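Local coordinates for putative hydantoin racemase (PDB 3QVL), which racemises allantoin and, like other members of the HyuE family, probably interconverts the D and L forms of 5-monosubstituted hydantoins, at residues Val6-Thr11 and Glu17-Ala22; Leu149-Gly154 and Gly183-Leu188; Lys161-Cys166 and Thr193-Val198; Gln190-Thr193 and Pro199-Asp202. All blocks are in the same frame, centred on the assembly; numbering follows the deposited sequence.

Overall arrangement
The chain carries two four-stranded parallel sheets, both of strand order 2-1-3-4, and the hydantoin ligand is bound by loops that follow strands of both. Contacts 1 and 2 lie at the ligand and touch, their centres about 11 Å apart; both are buried and packed mainly through apolar side chains, against an amide in contact 1 and a glycine backbone in contact 2, with one hydrogen bond to the ligand from each. Contacts 3 and 4 share Thr-193 and helix 189-196, and both reach a second subunit. Contact 4 is buried and combines valine packing with one side-chain-to-backbone bond, whereas contact 3, only partly buried, sets a salt bridge beside a small apolar touch.

Contact 1: residues Val6-Thr11 and Glu17-Ala22; sequences VINPNT and ETIGAA. With 5HY ([(4R)-2,5-dioxoimidazolidin-4-yl]acetic acid), chain C.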
loop_
_atom_site.group_PDB
_atom_site.type_symbol
_atom_site.label_atom_id
_atom_site.label_comp_id
_atom_site.label_asym_id
_atom_site.label_seq_id
_atom_site.Cartn_x
_atom_site.Cartn_y
_atom_site.Cartn_z
ATOM N N VAL A 6 -7.600 -14.526 -30.918
ATOM C CA VAL A 6 -6.733 -13.416 -30.535
ATOM C C VAL A 6 -7.307 -12.120 -31.105
ATOM O O VAL A 6 -7.262 -11.883 -32.315
ATOM C CB VAL A 6 -5.268 -13.636 -30.988
ATOM C CG1 VAL A 6 -4.375 -12.521 -30.470
ATOM C CG2 VAL A 6 -4.751 -14.986 -30.494
ATOM N N ILE A 7 -7.854 -11.296 -30.216
ATOM C CA ILE A 7 -8.565 -10.084 -30.612
ATOM C C ILE A 7 -7.679 -8.848 -30.521
ATOM O O ILE A 7 -7.250 -8.462 -29.434
ATOM C CB ILE A 7 -9.832 -9.850 -29.744
ATOM C CG1 ILE A 7 -10.706 -11.108 -29.697
ATOM C CG2 ILE A 7 -10.626 -8.639 -30.260
ATOM C CD1 ILE A 7 -11.728 -11.104 -28.577
ATOM N N ASN A 8 -7.408 -8.240 -31.673
ATOM C CA ASN A 8 -6.856 -6.895 -31.712
ATOM C C ASN A 8 -8.007 -5.921 -31.466
ATOM O O ASN A 8 -8.925 -5.842 -32.279
ATOM C CB ASN A 8 -6.188 -6.617 -33.064
ATOM C CG ASN A 8 -5.647 -5.197 -33.179
ATOM O OD1 ASN A 8 -5.478 -4.495 -32.179
ATOM N ND2 ASN A 8 -5.372 -4.770 -34.407
ATOM N N PRO A 9 -7.979 -5.198 -30.328
ATOM C CA PRO A 9 -9.069 -4.292 -29.960
ATOM C C PRO A 9 -9.190 -3.055 -30.850
ATOM O O PRO A 9 -10.250 -2.426 -30.870
ATOM C CB PRO A 9 -8.716 -3.891 -28.522
ATOM C CG PRO A 9 -7.858 -5.006 -28.035
ATOM C CD PRO A 9 -7.018 -5.339 -29.223
ATOM N N ASN A 10 -8.124 -2.704 -31.565
ATOM C CA ASN A 10 -8.207 -1.642 -32.568
ATOM C C ASN A 10 -8.520 -2.206 -33.958
ATOM O O ASN A 10 -8.409 -3.414 -34.177
ATOM C CB ASN A 10 -6.952 -0.752 -32.565
ATOM C CG ASN A 10 -5.722 -1.450 -33.116
ATOM O OD1 ASN A 10 -5.714 -1.936 -34.248
ATOM N ND2 ASN A 10 -4.661 -1.478 -32.319
ATOM N N THR A 11 -8.903 -1.332 -34.886
ATOM C CA THR A 11 -9.381 -1.759 -36.206
ATOM C C THR A 11 -8.293 -1.827 -37.283
ATOM O O THR A 11 -8.590 -2.103 -38.449
ATOM C CB THR A 11 -10.537 -0.864 -36.712
ATOM O OG1 THR A 11 -10.093 0.496 -36.783
ATOM C CG2 THR A 11 -11.745 -0.960 -35.786
ATOM N N GLU A 17 -2.285 -8.168 -38.221
ATOM C CA GLU A 17 -1.310 -9.042 -38.881
ATOM C C GLU A 17 -0.080 -9.296 -38.009
ATOM O O GLU A 17 0.386 -10.432 -37.902
ATOM C CB GLU A 17 -0.873 -8.446 -40.223
ATOM C CG GLU A 17 -1.941 -8.465 -41.311
ATOM C CD GLU A 17 -1.663 -7.471 -42.430
ATOM O OE1 GLU A 17 -0.490 -7.083 -42.625
ATOM O OE2 GLU A 17 -2.624 -7.075 -43.121
ATOM N N THR A 18 0.440 -8.232 -37.397
ATOM C CA THR A 18 1.591 -8.317 -36.494
ATOM C C THR A 18 1.257 -9.174 -35.273
ATOM O O THR A 18 2.035 -10.052 -34.886
ATOM C CB THR A 18 2.058 -6.910 -36.045
ATOM O OG1 THR A 18 2.353 -6.112 -37.197
ATOM C CG2 THR A 18 3.306 -6.991 -35.163
ATOM N N ILE A 19 0.092 -8.914 -34.683
ATOM C CA ILE A 19 -0.402 -9.663 -33.529
ATOM C C ILE A 19 -0.624 -11.142 -33.873
ATOM O O ILE A 19 -0.198 -12.029 -33.126
ATOM C CB ILE A 19 -1.695 -9.014 -32.962
ATOM C CG1 ILE A 19 -1.353 -7.707 -32.238
ATOM C CG2 ILE A 19 -2.423 -9.968 -32.025
ATOM C CD1 ILE A 19 -2.525 -6.756 -32.075
ATOM N N GLY A 20 -1.274 -11.392 -35.008
ATOM C CA GLY A 20 -1.533 -12.751 -35.487
ATOM C C GLY A 20 -0.271 -13.556 -35.743
ATOM O O GLY A 20 -0.213 -14.746 -35.423
ATOM N N ALA A 21 0.740 -12.903 -36.315
ATOM C CA ALA A 21 2.030 -13.535 -36.589
ATOM C C ALA A 21 2.758 -13.939 -35.307
ATOM O O ALA A 21 3.336 -15.025 -35.233
ATOM C CB ALA A 21 2.907 -12.618 -37.436
ATOM N N ALA A 22 2.718 -13.065 -34.302
ATOM C CA ALA A 22 3.348 -13.336 -33.009
ATOM C C ALA A 22 2.658 -14.480 -32.268
ATOM O O ALA A 22 3.317 -15.289 -31.611
ATOM C CB ALA A 22 3.365 -12.083 -32.153
HETATM C C 5HY C . -1.788 -1.353 -28.007
HETATM N N 5HY C . -2.749 0.731 -28.166
HETATM O O 5HY C . -1.181 -2.351 -27.623
HETATM C CA 5HY C . -1.994 -0.078 -27.201
HETATM C CB 5HY C . -0.665 0.593 -26.787
HETATM C CG 5HY C . 0.382 0.771 -27.899
HETATM O OAB 5HY C . -3.582 0.381 -30.237
HETATM N NAF 5HY C . -2.394 -1.230 -29.185
HETATM C CAI 5HY C . -2.955 -0.016 -29.256
HETATM O OD1 5HY C . 1.357 1.500 -27.622
HETATM O OD2 5HY C . 0.212 0.178 -28.986
#
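Ile-19 faces both Val-6 and Asn-8 where strand 2-7 gives way to the loop before helix 13-26, the first strand-to-helix step of a beta-alpha-beta unit that strand 31-36 completes. Along 17-22 the contact begins at Ile-19, whose two branches divide the work. CG2, anti to the backbone N, meets Val-6 CG1 at 3.6 Å. The other branch ends in CD1, which sits over the face of the Asn-8 amide, 3.7 Å from its CG, the two side chains crossing at about a right angle. This single side chain thus spans the end of the strand and the start of the loop. Gly-20 follows, its CA 7.2 Å from the CA of Val-6, and Ala-22 turns its methyl to Ala-186, beyond this contact.

The methyl over Asn-8 packs on a group already gripped by hydrogen bonds. Asn-8 OD1 accepts from the backbone N of Asn-10 at 3.3 Å, closing an Asx turn, with the donor well above the carbonyl plane. Asn-8 ND2 donates to Asn-10 OD1 at 2.9 Å and is also bonded to Thr-16 OG1; Ser-12 N is a further partner of Asn-10 OD1. With its oxygen occupied in this way, the Asn-10 amide presents its nitrogen to the ligand: ND2 donates to OAB of 5HY at 3.0 Å, with an N-H...O angle of 137°.

Contact 2: residues Leu149-Gly154 and Gly183-Leu188; sequences LALEDG and GGMATL. With 5HY ([(4R)-2,5-dioxoimidazolidin-4-yl]acetic acid), chain C.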
loop_
_atom_site.group_PDB
_atom_site.type_symbol
_atom_site.label_atom_id
_atom_site.label_comp_id
_atom_site.label_asym_id
_atom_site.label_seq_id
_atom_site.Cartn_x
_atom_site.Cartn_y
_atom_site.Cartn_z
ATOM N N LEU A 149 0.577 3.811 -34.314
ATOM C CA LEU A 149 0.658 3.264 -35.670
ATOM C C LEU A 149 2.005 3.482 -36.370
ATOM O O LEU A 149 2.217 2.973 -37.474
ATOM C CB LEU A 149 -0.499 3.786 -36.534
ATOM C CG LEU A 149 -1.904 3.328 -36.121
ATOM C CD1 LEU A 149 -2.968 4.063 -36.913
ATOM C CD2 LEU A 149 -2.070 1.818 -36.269
ATOM N N ALA A 150 2.910 4.219 -35.726
ATOM C CA ALA A 150 4.274 4.397 -36.234
ATOM C C ALA A 150 5.019 3.063 -36.319
ATOM O O ALA A 150 5.945 2.912 -37.116
ATOM C CB ALA A 150 5.050 5.386 -35.374
ATOM N N LEU A 151 4.603 2.103 -35.496
ATOM C CA LEU A 151 5.153 0.747 -35.524
ATOM C C LEU A 151 4.799 0.008 -36.816
ATOM O O LEU A 151 5.435 -0.993 -37.159
ATOM C CB LEU A 151 4.668 -0.053 -34.310
ATOM C CG LEU A 151 5.269 0.299 -32.945
ATOM C CD1 LEU A 151 4.325 -0.102 -31.824
ATOM C CD2 LEU A 151 6.638 -0.345 -32.756
ATOM N N GLU A 152 3.792 0.512 -37.527
ATOM C CA GLU A 152 3.315 -0.113 -38.760
ATOM C C GLU A 152 3.563 0.738 -40.012
ATOM O O GLU A 152 3.075 0.402 -41.096
ATOM C CB GLU A 152 1.819 -0.444 -38.647
ATOM C CG GLU A 152 1.439 -1.374 -37.492
ATOM C CD GLU A 152 1.859 -2.823 -37.706
ATOM O OE1 GLU A 152 2.232 -3.195 -38.840
ATOM O OE2 GLU A 152 1.807 -3.596 -36.728
ATOM N N ASP A 153 4.323 1.823 -39.873
ATOM C CA ASP A 153 4.527 2.755 -40.991
ATOM C C ASP A 153 5.689 2.406 -41.927
ATOM O O ASP A 153 5.941 3.111 -42.909
ATOM C CB ASP A 153 4.596 4.219 -40.510
ATOM C CG ASP A 153 5.910 4.573 -39.817
ATOM O OD1 ASP A 153 5.999 5.703 -39.293
ATOM O OD2 ASP A 153 6.851 3.749 -39.792
ATOM N N GLY A 154 6.393 1.320 -41.611
ATOM C CA GLY A 154 7.436 0.773 -42.481
ATOM C C GLY A 154 8.797 1.446 -42.427
ATOM O O GLY A 154 9.749 0.965 -43.042
ATOM N N GLY A 183 0.903 -4.028 -28.719
ATOM C CA GLY A 183 0.611 -5.155 -29.602
ATOM C C GLY A 183 1.399 -5.053 -30.896
ATOM O O GLY A 183 1.695 -6.064 -31.533
ATOM N N GLY A 184 1.744 -3.824 -31.276
ATOM C CA GLY A 184 2.545 -3.560 -32.471
ATOM C C GLY A 184 4.020 -3.897 -32.317
ATOM O O GLY A 184 4.751 -3.950 -33.308
ATOM N N MET A 185 4.455 -4.116 -31.078
ATOM C CA MET A 185 5.841 -4.488 -30.778
ATOM C C MET A 185 6.017 -6.003 -30.675
ATOM O O MET A 185 7.123 -6.489 -30.424
ATOM C CB MET A 185 6.298 -3.842 -29.468
ATOM C CG MET A 185 6.445 -2.334 -29.510
ATOM S SD MET A 185 6.856 -1.672 -27.884
ATOM C CE MET A 185 6.452 0.059 -28.115
ATOM N N ALA A 186 4.926 -6.737 -30.884
ATOM C CA ALA A 186 4.867 -8.181 -30.635
ATOM C C ALA A 186 5.986 -9.006 -31.275
ATOM O O ALA A 186 6.544 -9.899 -30.632
ATOM C CB ALA A 186 3.501 -8.729 -31.040
ATOM N N THR A 187 6.320 -8.701 -32.526
ATOM C CA THR A 187 7.313 -9.479 -33.272
ATOM C C THR A 187 8.766 -9.050 -33.010
ATOM O O THR A 187 9.695 -9.583 -33.622
ATOM C CB THR A 187 7.020 -9.475 -34.796
ATOM O OG1 THR A 187 6.936 -8.125 -35.271
ATOM C CG2 THR A 187 5.711 -10.198 -35.097
ATOM N N LEU A 188 8.952 -8.101 -32.094
ATOM C CA LEU A 188 10.280 -7.588 -31.742
ATOM C C LEU A 188 10.919 -8.335 -30.572
ATOM O O LEU A 188 12.137 -8.278 -30.383
ATOM C CB LEU A 188 10.200 -6.092 -31.411
ATOM C CG LEU A 188 10.428 -5.021 -32.486
ATOM C CD1 LEU A 188 9.791 -5.375 -33.827
ATOM C CD2 LEU A 188 9.902 -3.681 -31.982
HETATM C C 5HY C . -1.788 -1.353 -28.007
HETATM N N 5HY C . -2.749 0.731 -28.166
HETATM O O 5HY C . -1.181 -2.351 -27.623
HETATM C CA 5HY C . -1.994 -0.078 -27.201
HETATM C CB 5HY C . -0.665 0.593 -26.787
HETATM C CG 5HY C . 0.382 0.771 -27.899
HETATM O OAB 5HY C . -3.582 0.381 -30.237
HETATM N NAF 5HY C . -2.394 -1.230 -29.185
HETATM C CAI 5HY C . -2.955 -0.016 -29.256
HETATM O OD1 5HY C . 1.357 1.500 -27.622
HETATM O OD2 5HY C . 0.212 0.178 -28.986
#
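Leu-151 lies against the peptide of Gly-184 and the side chain of Met-185, and its two methyls make most of this contact between two loops of the racemase fold, one preceding helix 157-172 and the other following strand 177-180. Both methyls bracket Met-185 CG, Leu-151 CD2 at 3.8 Å and CD1 at 3.9 Å, the two side chains crossing at an oblique angle. CD1 also rests on the Gly-184 peptide, 3.8 Å from Gly-184 C, close to a backbone that has no side chain to intervene. Glu-152 adds a looser approach, its OE2 standing 4.3 Å from Gly-184 CA.

The next shell fixes these groups. Glu-152 OE2 is hydrogen-bonded to Thr-18 OG1, which ties this loop to helix 13-26. Leu-151 O bonds Gln-159 NE2 and its side chain touches Ala-158, while Met-185 reaches Val-162 on the same helix 157-172. Within the first loop, Glu-152 N bonds Leu-149 O at 2.9 Å, a 3-10 type turn. Ser-182 OG serves both Gly-184 N and the ligand.

Gly-183 N donates to O of 5HY at 2.9 Å, nearly straight at 164°. No hydrogen bond joins 149-154 to 183-188; between these segments the contact is van der Waals packing, and one of the two ring carbonyls of the hydantoin is met by a backbone N-H beside that packing.

Contact 3: residues Lys161-Cys166 and Thr193-Val198; sequences KVRERC and TRELRV
Arg-163 and Glu-195 form a salt bridge between helix 157-172 and the end of helix 189-196. NE donates to Glu-195 OE2 with an N-H...O angle of 145°, and the 2.5 Å between NE and OE2 is too short to be taken at face value. The carboxylate uses the syn lone pair of OE2, and the acceptor sits at the guanidinium edge, tilted somewhat out of its plane. The two flat groups are turned 34° against each other. OE2 alone is engaged, Glu-195 OE1 standing 3.6 Å from Arg-163 NE, so this is not a pairing of two nitrogens with two oxygens. Arg-163 reaches across because its chain is extended from CG to NE, with CG anti to the backbone N (chi1 -178°); Glu-195 extends likewise, and the side chains cross at about a right angle.

Deeper in, the packing is apolar. Cys-166 CB touches Leu-196 CD1 at 3.6 Å, where the backbones come nearest, with the CA atoms of Cys-166 and Leu-196 8.4 Å apart. Leu-196 also rests on Ile-167 and Leu-170, and Cys-166 leans on Ile-178 of strand 177-180. Beyond Leu-196 the helix ends, Arg-197 taking positive phi. Thr-193 and Val-198 pack on Leu-219 and His-224 of a second subunit, respectively.

Layered this way, the helix pair keeps its buried side to carbon contacts and leaves its ion pair on the more exposed side. Two carboxylates, Glu-195 at NE and Glu-160 at NH1, probably restrain the rotation of the Arg-163 guanidinium and balance its charge.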
loop_
_atom_site.group_PDB
_atom_site.type_symbol
_atom_site.label_atom_id
_atom_site.label_comp_id
_atom_site.label_asym_id
_atom_site.label_seq_id
_atom_site.Cartn_x
_atom_site.Cartn_y
_atom_site.Cartn_z
ATOM N N LYS A 161 13.798 2.993 -32.009
ATOM C CA LYS A 161 13.561 3.724 -30.762
ATOM C C LYS A 161 13.264 2.793 -29.586
ATOM O O LYS A 161 13.689 3.062 -28.462
ATOM C CB LYS A 161 12.433 4.742 -30.936
ATOM C CG LYS A 161 12.894 6.092 -31.455
ATOM C CD LYS A 161 11.718 7.029 -31.666
ATOM C CE LYS A 161 12.135 8.486 -31.550
ATOM N NZ LYS A 161 12.318 8.895 -30.126
ATOM N N VAL A 162 12.537 1.708 -29.853
ATOM C CA VAL A 162 12.263 0.682 -28.841
ATOM C C VAL A 162 13.572 0.035 -28.384
ATOM O O VAL A 162 13.832 -0.071 -27.183
ATOM C CB VAL A 162 11.266 -0.394 -29.360
ATOM C CG1 VAL A 162 11.185 -1.583 -28.403
ATOM C CG2 VAL A 162 9.886 0.208 -29.562
ATOM N N ARG A 163 14.392 -0.373 -29.352
ATOM C CA ARG A 163 15.693 -0.987 -29.087
ATOM C C ARG A 163 16.581 -0.088 -28.222
ATOM O O ARG A 163 17.117 -0.535 -27.206
ATOM C CB ARG A 163 16.392 -1.330 -30.407
ATOM C CG ARG A 163 17.735 -2.028 -30.256
ATOM C CD ARG A 163 18.446 -2.132 -31.596
ATOM N NE ARG A 163 19.875 -2.390 -31.438
ATOM C CZ ARG A 163 20.810 -1.447 -31.340
ATOM N NH1 ARG A 163 20.481 -0.161 -31.384
ATOM N NH2 ARG A 163 22.083 -1.792 -31.197
ATOM N N GLU A 164 16.715 1.176 -28.626
ATOM C CA GLU A 164 17.533 2.156 -27.905
ATOM C C GLU A 164 17.017 2.414 -26.491
ATOM O O GLU A 164 17.804 2.546 -25.551
ATOM C CB GLU A 164 17.608 3.472 -28.684
ATOM C CG GLU A 164 18.457 3.408 -29.950
ATOM C CD GLU A 164 18.403 4.687 -30.774
ATOM O OE1 GLU A 164 17.876 5.708 -30.281
ATOM O OE2 GLU A 164 18.894 4.670 -31.923
ATOM N N ARG A 165 15.695 2.486 -26.352
ATOM C CA ARG A 165 15.061 2.678 -25.050
ATOM C C ARG A 165 15.201 1.468 -24.129
ATOM O O ARG A 165 15.310 1.627 -22.912
ATOM C CB ARG A 165 13.593 3.074 -25.214
ATOM C CG ARG A 165 13.281 4.446 -24.653
ATOM C CD ARG A 165 12.803 4.308 -23.226
ATOM N NE ARG A 165 13.235 5.396 -22.351
ATOM C CZ ARG A 165 14.157 5.271 -21.398
ATOM N NH1 ARG A 165 14.760 4.106 -21.190
ATOM N NH2 ARG A 165 14.474 6.313 -20.645
ATOM N N CYS A 166 15.202 0.272 -24.713
ATOM C CA CYS A 166 15.434 -0.963 -23.964
ATOM C C CYS A 166 16.856 -1.016 -23.406
ATOM O O CYS A 166 17.056 -1.370 -22.243
ATOM C CB CYS A 166 15.167 -2.188 -24.840
ATOM S SG CYS A 166 13.424 -2.510 -25.178
ATOM N N THR A 193 15.433 -10.055 -27.256
ATOM C CA THR A 193 15.858 -11.004 -26.222
ATOM C C THR A 193 17.236 -11.585 -26.552
ATOM O O THR A 193 18.110 -11.659 -25.683
ATOM C CB THR A 193 14.816 -12.137 -26.022
ATOM O OG1 THR A 193 13.587 -11.578 -25.544
ATOM C CG2 THR A 193 15.310 -13.181 -25.020
ATOM N N ARG A 194 17.423 -11.978 -27.811
ATOM C CA ARG A 194 18.691 -12.534 -28.280
ATOM C C ARG A 194 19.804 -11.485 -28.305
ATOM O O ARG A 194 20.954 -11.783 -27.973
ATOM C CB ARG A 194 18.521 -13.156 -29.668
ATOM N N GLU A 195 19.448 -10.261 -28.688
ATOM C CA GLU A 195 20.407 -9.166 -28.825
ATOM C C GLU A 195 20.869 -8.610 -27.476
ATOM O O GLU A 195 22.062 -8.362 -27.279
ATOM C CB GLU A 195 19.804 -8.046 -29.678
ATOM C CG GLU A 195 20.788 -6.973 -30.121
ATOM C CD GLU A 195 20.100 -5.762 -30.724
ATOM O OE1 GLU A 195 19.154 -5.937 -31.523
ATOM O OE2 GLU A 195 20.511 -4.629 -30.397
ATOM N N LEU A 196 19.926 -8.421 -26.555
ATOM C CA LEU A 196 20.217 -7.779 -25.269
ATOM C C LEU A 196 20.538 -8.769 -24.146
ATOM O O LEU A 196 20.937 -8.359 -23.052
ATOM C CB LEU A 196 19.066 -6.852 -24.853
ATOM C CG LEU A 196 18.579 -5.806 -25.864
ATOM C CD1 LEU A 196 17.421 -5.013 -25.285
ATOM C CD2 LEU A 196 19.699 -4.878 -26.315
ATOM N N ARG A 197 20.364 -10.061 -24.428
ATOM C CA ARG A 197 20.646 -11.152 -23.479
ATOM C C ARG A 197 19.822 -11.078 -22.184
ATOM O O ARG A 197 20.269 -11.519 -21.123
ATOM C CB ARG A 197 22.150 -11.248 -23.177
ATOM N N VAL A 198 18.621 -10.513 -22.291
ATOM C CA VAL A 198 17.658 -10.456 -21.187
ATOM C C VAL A 198 16.262 -10.781 -21.729
ATOM O O VAL A 198 16.034 -10.668 -22.936
ATOM C CB VAL A 198 17.626 -9.060 -20.489
ATOM C CG1 VAL A 198 18.981 -8.709 -19.890
ATOM C CG2 VAL A 198 17.154 -7.969 -21.448
#

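Contact 4: residues Gln190-Thr193 and Pro199-Asp202; sequences QQLT and PVID. Unlike the reference sequence in segment 190-193: Gln-191 (reference Glu).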
loop_
_atom_site.group_PDB
_atom_site.type_symbol
_atom_site.label_atom_id
_atom_site.label_comp_id
_atom_site.label_asym_id
_atom_site.label_seq_id
_atom_site.Cartn_x
_atom_site.Cartn_y
_atom_site.Cartn_z
ATOM N N GLN A 190 11.591 -11.566 -29.631
ATOM C CA GLN A 190 12.612 -12.598 -29.830
ATOM C C GLN A 190 13.979 -12.014 -30.192
ATOM O O GLN A 190 14.991 -12.380 -29.589
ATOM C CB GLN A 190 12.155 -13.609 -30.890
ATOM C CG GLN A 190 13.212 -14.635 -31.288
ATOM C CD GLN A 190 12.717 -15.611 -32.337
ATOM O OE1 GLN A 190 12.967 -15.437 -33.531
ATOM N NE2 GLN A 190 12.004 -16.643 -31.896
ATOM N N GLN A 191 13.995 -11.108 -31.168
ATOM C CA GLN A 191 15.231 -10.472 -31.631
ATOM C C GLN A 191 15.899 -9.646 -30.534
ATOM O O GLN A 191 17.120 -9.694 -30.376
ATOM C CB GLN A 191 14.967 -9.603 -32.864
ATOM N N LEU A 192 15.094 -8.899 -29.779
ATOM C CA LEU A 192 15.600 -8.081 -28.676
ATOM C C LEU A 192 16.097 -8.928 -27.503
ATOM O O LEU A 192 17.065 -8.559 -26.840
ATOM C CB LEU A 192 14.543 -7.076 -28.204
ATOM C CG LEU A 192 14.211 -5.888 -29.118
ATOM C CD1 LEU A 192 13.029 -5.105 -28.566
ATOM C CD2 LEU A 192 15.413 -4.971 -29.322
ATOM N N THR A 193 15.433 -10.055 -27.256
ATOM C CA THR A 193 15.858 -11.004 -26.222
ATOM C C THR A 193 17.236 -11.585 -26.552
ATOM O O THR A 193 18.110 -11.659 -25.683
ATOM C CB THR A 193 14.816 -12.137 -26.022
ATOM O OG1 THR A 193 13.587 -11.578 -25.544
ATOM C CG2 THR A 193 15.310 -13.181 -25.020
ATOM N N PRO A 199 15.328 -11.197 -20.849
ATOM C CA PRO A 199 13.959 -11.411 -21.314
ATOM C C PRO A 199 13.297 -10.112 -21.772
ATOM O O PRO A 199 13.117 -9.187 -20.976
ATOM C CB PRO A 199 13.246 -11.969 -20.076
ATOM C CG PRO A 199 14.326 -12.520 -19.226
ATOM C CD PRO A 199 15.502 -11.631 -19.452
ATOM N N VAL A 200 12.978 -10.047 -23.061
ATOM C CA VAL A 200 12.164 -8.969 -23.610
ATOM C C VAL A 200 10.837 -9.613 -23.988
ATOM O O VAL A 200 10.775 -10.442 -24.898
ATOM C CB VAL A 200 12.833 -8.288 -24.829
ATOM C CG1 VAL A 200 11.982 -7.128 -25.330
ATOM C CG2 VAL A 200 14.232 -7.798 -24.466
ATOM N N ILE A 201 9.785 -9.236 -23.269
ATOM C CA ILE A 201 8.541 -10.002 -23.265
ATOM C C ILE A 201 7.417 -9.359 -24.071
ATOM O O ILE A 201 7.069 -8.193 -23.864
ATOM C CB ILE A 201 8.084 -10.309 -21.812
ATOM C CG1 ILE A 201 9.161 -11.131 -21.093
ATOM C CG2 ILE A 201 6.745 -11.052 -21.797
ATOM C CD1 ILE A 201 9.151 -10.999 -19.592
ATOM N N ASP A 202 6.871 -10.142 -24.997
ATOM C CA ASP A 202 5.681 -9.772 -25.750
ATOM C C ASP A 202 4.455 -10.412 -25.109
ATOM O O ASP A 202 4.400 -11.632 -24.930
ATOM C CB ASP A 202 5.813 -10.218 -27.210
ATOM C CG ASP A 202 4.470 -10.383 -27.902
ATOM O OD1 ASP A 202 3.630 -9.463 -27.815
ATOM O OD2 ASP A 202 4.259 -11.435 -28.539
#
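Val-200 packs its side chain against Leu-192 and Thr-193, joining strand 200-201 to helix 189-196 in the beta-alpha-beta unit that begins at strand 177-180. Followed outward, its CB already meets the helix, 3.5 Å from Thr-193 OG1. Both methyls lie 3.8 Å from Leu-192 CB. CG1, placed anti to the backbone N (chi1 -177°), goes on to Leu-192 CD1 at 4.0 Å; CG2 goes on to the carbonyl group of the same residue, 3.7 Å from Leu-192 C and 3.8 Å from Leu-192 O. The valine fork therefore closes on the base of the leucine, and the same side chain also rests on Ile-178 and Leu-180 of the neighbouring strand.

Next to this fork, the backbone supplies the polar link. Val-200 N donates to Thr-193 OG1 at 3.0 Å with an angle of 152°. The hydroxyl is also hydrogen-bonded to Ala-189 O, one turn earlier in its own helix, so it bridges helix and strand. Ile-201 points the other way, onto helix 97-108, and is backbone-bonded to strand 177-180. Asp-202 then occupies the N-cap of helix 203-216, with OD2 bonded to Ser-205 N. Leu-219 of a second subunit packs on Ile-201, and Ala-220 of that subunit on Pro-199.

Since OG1 accepts from Val-200 N and Ala-189 O can only accept, its own proton is most simply directed to that carbonyl. The hydroxyl would then be used both ways, giving a partner to the N-H of a strand that is outermost in its sheet within this chain, in a buried, otherwise apolar seam.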